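Local coordinates for protein lectin (Cicer arietinum, PDB 3V6N) that agglutinates red blood cells as a chickpea seed albumin, folded as a four-bladed hemopexin-type beta-propeller that binds calcium and sodium ions along its central channel, at residues A[173-178]-A[186-191]. Residues are numbered along the deposited sequence; the frame is centred on the assembly and turned at random.
Sequences MDSAFA and YLFKGE. With CA (calcium ion), chain D; NA (sodium ion), chain G.
Phe-177 and Tyr-186 face each other as an antiparallel hydrogen-bonded pair, the amide of Tyr-186 giving a nearly straight bond to Phe-177 O (N to O 2.8 Å) and Phe-177 N returning a longer one to Tyr-186 O. Further along, Phe-188 N binds Ser-175 O at 2.8 Å. The pairing ends in a classic beta bulge, where Asp-174 and Ser-175 both lie opposite Phe-188 and Asp-174 N reaches Phe-188 O at 2.9 Å; beyond it, Asp-174 OD2 accepts a weak bond from Gly-190 N. This is the hairpin of the innermost and second strands of a propeller blade. The carbonyls of Asp-174, just before the inner strand, and Ala-176, within it, turn to the central channel: Asp-174 O binds calcium at 2.3 Å, alongside the carbonyls of Asn-7, Asp-65 and Asp-121, while Ala-176 O binds sodium with those of Ala-9, Ser-67 and Ala-123. Three rings cluster on the face that also carries Ser-175. With CG between its backbone N and carbonyl carbon (chi1 75°), Phe-177 reaches both other rings. Tyr-186 CD2 sits over one face near the CE2/CZ end, the planes inclined at 29° and offset to slight overlap; Phe-188 meets the CD1/CE1 side margin to margin, CE1 lying 3.8 Å from Phe-177 CD1. Tyr-31 adds an edge-to-face partner to Phe-177. On the reverse face Leu-187 CD1 touches Met-173 CE at 3.9 Å and CD2 the methyl of Ala-176.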
ATOM      1  N   MET A 173      -1.651 -20.284 -12.167  1.00 23.56           N
ATOM      2  CA  MET A 173      -2.856 -20.431 -11.375  1.00 24.19           C
ATOM      3  C   MET A 173      -3.269 -19.064 -10.847  1.00 22.26           C
ATOM      4  O   MET A 173      -2.417 -18.255 -10.514  1.00 20.21           O
ATOM      5  CB  MET A 173      -2.597 -21.404 -10.229  1.00 27.12           C
ATOM      6  CG  MET A 173      -2.386 -22.803 -10.758  1.00 30.86           C
ATOM      7  SD  MET A 173      -1.089 -23.686  -9.892  1.00 39.08           S
ATOM      8  CE  MET A 173      -0.776 -24.991 -11.079  1.00 36.86           C
ATOM      9  N   ASP A 174      -4.574 -18.806 -10.822  1.00 20.81           N
ATOM     10  CA  ASP A 174      -5.099 -17.497 -10.427  1.00 20.63           C
ATOM     11  C   ASP A 174      -5.293 -17.465  -8.912  1.00 18.52           C
ATOM     12  O   ASP A 174      -5.156 -16.421  -8.285  1.00 17.98           O
ATOM     13  CB  ASP A 174      -6.450 -17.209 -11.124  1.00 22.52           C
ATOM     14  CG  ASP A 174      -6.300 -16.786 -12.587  1.00 26.16           C
ATOM     15  OD1 ASP A 174      -5.143 -16.606 -13.032  1.00 28.99           O
ATOM     16  OD2 ASP A 174      -7.342 -16.620 -13.305  1.00 26.21           O
ATOM     17  N   SER A 175      -5.589 -18.635  -8.345  1.00 17.36           N
ATOM     18  CA  SER A 175      -6.051 -18.777  -6.978  1.00 16.66           C
ATOM     19  C   SER A 175      -6.025 -20.239  -6.545  1.00 15.76           C
ATOM     20  O   SER A 175      -6.085 -21.129  -7.390  1.00 16.35           O
ATOM     21  CB  SER A 175      -7.478 -18.240  -6.891  1.00 17.95           C
ATOM     22  OG  SER A 175      -7.967 -18.385  -5.595  1.00 20.09           O
ATOM     23  N   ALA A 176      -5.945 -20.481  -5.236  1.00 14.26           N
ATOM     24  CA  ALA A 176      -5.921 -21.830  -4.661  1.00 13.54           C
ATOM     25  C   ALA A 176      -6.293 -21.851  -3.167  1.00 12.90           C
ATOM     26  O   ALA A 176      -6.098 -20.850  -2.450  1.00 12.49           O
ATOM     27  CB  ALA A 176      -4.545 -22.463  -4.847  1.00 13.49           C
ATOM     28  N   PHE A 177      -6.838 -22.976  -2.712  1.00 12.23           N
ATOM     29  CA  PHE A 177      -6.935 -23.264  -1.288  1.00 12.31           C
ATOM     30  C   PHE A 177      -6.826 -24.755  -0.998  1.00 12.62           C
ATOM     31  O   PHE A 177      -7.113 -25.602  -1.859  1.00 12.63           O
ATOM     32  CB  PHE A 177      -8.152 -22.588  -0.584  1.00 12.00           C
ATOM     33  CG  PHE A 177      -9.506 -23.224  -0.865  1.00 12.11           C
ATOM     34  CD1 PHE A 177     -10.308 -22.765  -1.909  1.00 12.13           C
ATOM     35  CD2 PHE A 177     -10.018 -24.221  -0.023  1.00 12.13           C
ATOM     36  CE1 PHE A 177     -11.567 -23.314  -2.148  1.00 12.35           C
ATOM     37  CE2 PHE A 177     -11.277 -24.770  -0.248  1.00 12.32           C
ATOM     38  CZ  PHE A 177     -12.060 -24.318  -1.307  1.00 12.42           C
ATOM     39  N   ALA A 178      -6.355 -25.065   0.203  1.00 12.77           N
ATOM     40  CA  ALA A 178      -6.202 -26.443   0.618  1.00 13.66           C
ATOM     41  C   ALA A 178      -7.531 -26.924   1.213  1.00 14.28           C
ATOM     42  O   ALA A 178      -8.231 -26.173   1.866  1.00 14.27           O
ATOM     43  CB  ALA A 178      -5.068 -26.566   1.631  1.00 14.01           C
ATOM     44  N   TYR A 186      -7.591 -27.223  -4.084  1.00 14.33           N
ATOM     45  CA  TYR A 186      -8.281 -26.738  -5.260  1.00 14.07           C
ATOM     46  C   TYR A 186      -7.430 -25.675  -5.944  1.00 13.72           C
ATOM     47  O   TYR A 186      -6.865 -24.798  -5.285  1.00 13.44           O
ATOM     48  CB  TYR A 186      -9.641 -26.144  -4.890  1.00 13.84           C
ATOM     49  CG  TYR A 186     -10.614 -27.130  -4.266  1.00 14.45           C
ATOM     50  CD1 TYR A 186     -11.565 -27.803  -5.045  1.00 14.61           C
ATOM     51  CD2 TYR A 186     -10.586 -27.393  -2.898  1.00 14.09           C
ATOM     52  CE1 TYR A 186     -12.458 -28.707  -4.470  1.00 14.82           C
ATOM     53  CE2 TYR A 186     -11.468 -28.291  -2.327  1.00 14.40           C
ATOM     54  CZ  TYR A 186     -12.405 -28.937  -3.112  1.00 14.52           C
ATOM     55  OH  TYR A 186     -13.277 -29.818  -2.518  1.00 15.09           O
ATOM     56  N   LEU A 187      -7.336 -25.770  -7.260  1.00 13.56           N
ATOM     57  CA  LEU A 187      -6.653 -24.769  -8.083  1.00 13.94           C
ATOM     58  C   LEU A 187      -7.692 -24.091  -8.947  1.00 13.95           C
ATOM     59  O   LEU A 187      -8.591 -24.738  -9.444  1.00 14.43           O
ATOM     60  CB  LEU A 187      -5.578 -25.422  -8.964  1.00 14.05           C
ATOM     61  CG  LEU A 187      -4.604 -26.423  -8.317  1.00 14.14           C
ATOM     62  CD1 LEU A 187      -3.619 -26.942  -9.365  1.00 14.43           C
ATOM     63  CD2 LEU A 187      -3.855 -25.815  -7.129  1.00 13.71           C
ATOM     64  N   PHE A 188      -7.579 -22.785  -9.124  1.00 14.34           N
ATOM     65  CA  PHE A 188      -8.545 -22.053  -9.943  1.00 14.98           C
ATOM     66  C   PHE A 188      -7.860 -21.292 -11.072  1.00 15.60           C
ATOM     67  O   PHE A 188      -6.753 -20.763 -10.900  1.00 15.10           O
ATOM     68  CB  PHE A 188      -9.378 -21.094  -9.072  1.00 14.73           C
ATOM     69  CG  PHE A 188     -10.131 -21.792  -7.961  1.00 14.95           C
ATOM     70  CD1 PHE A 188      -9.595 -21.872  -6.680  1.00 14.89           C
ATOM     71  CD2 PHE A 188     -11.366 -22.388  -8.207  1.00 15.39           C
ATOM     72  CE1 PHE A 188     -10.285 -22.527  -5.658  1.00 15.19           C
ATOM     73  CE2 PHE A 188     -12.057 -23.053  -7.199  1.00 15.43           C
ATOM     74  CZ  PHE A 188     -11.517 -23.122  -5.920  1.00 15.13           C
ATOM     75  N   LYS A 189      -8.536 -21.243 -12.216  1.00 16.75           N
ATOM     76  CA  LYS A 189      -8.138 -20.395 -13.334  1.00 18.47           C
ATOM     77  C   LYS A 189      -9.342 -20.131 -14.252  1.00 19.53           C
ATOM     78  O   LYS A 189      -9.920 -21.068 -14.833  1.00 18.79           O
ATOM     79  CB  LYS A 189      -6.979 -21.018 -14.124  1.00 19.06           C
ATOM     80  CG  LYS A 189      -6.346 -20.063 -15.129  1.00 20.58           C
ATOM     81  CD  LYS A 189      -5.094 -20.693 -15.708  1.00 21.82           C
ATOM     82  CE  LYS A 189      -4.172 -19.678 -16.368  1.00 22.02           C
ATOM     83  NZ  LYS A 189      -2.968 -20.458 -16.777  1.00 22.65           N
ATOM     84  N   GLY A 190      -9.713 -18.852 -14.379  1.00 20.73           N
ATOM     85  CA  GLY A 190     -10.866 -18.466 -15.187  1.00 22.03           C
ATOM     86  C   GLY A 190     -12.095 -19.176 -14.664  1.00 22.84           C
ATOM     87  O   GLY A 190     -12.320 -19.209 -13.462  1.00 21.66           O
ATOM     88  N   GLU A 191     -12.869 -19.780 -15.566  1.00 25.27           N
ATOM     89  CA  GLU A 191     -14.082 -20.501 -15.171  1.00 26.72           C
ATOM     90  C   GLU A 191     -13.812 -21.932 -14.686  1.00 25.62           C
ATOM     91  O   GLU A 191     -14.761 -22.667 -14.386  1.00 25.36           O
ATOM     92  CB  GLU A 191     -15.112 -20.504 -16.317  1.00 30.77           C
ATOM     93  CG  GLU A 191     -14.658 -21.236 -17.579  1.00 34.37           C
ATOM     94  CD  GLU A 191     -15.366 -20.772 -18.853  1.00 37.98           C
ATOM     95  OE1 GLU A 191     -15.025 -21.292 -19.946  1.00 40.76           O
ATOM     96  OE2 GLU A 191     -16.252 -19.887 -18.782  1.00 39.09           O
TER
HETATM   97 CA    CA D 229      -4.398 -14.336  -7.695  1.00 10.59          CA
HETATM   98 NA    NA G 232      -4.831 -19.454  -1.298  1.00 11.98          NA
HETATM   99  O   HOH W   1      -3.876 -14.259 -10.001  1.00 18.04           O
HETATM  100  O   HOH W   2      -2.593 -12.572  -7.869  1.00 15.84           O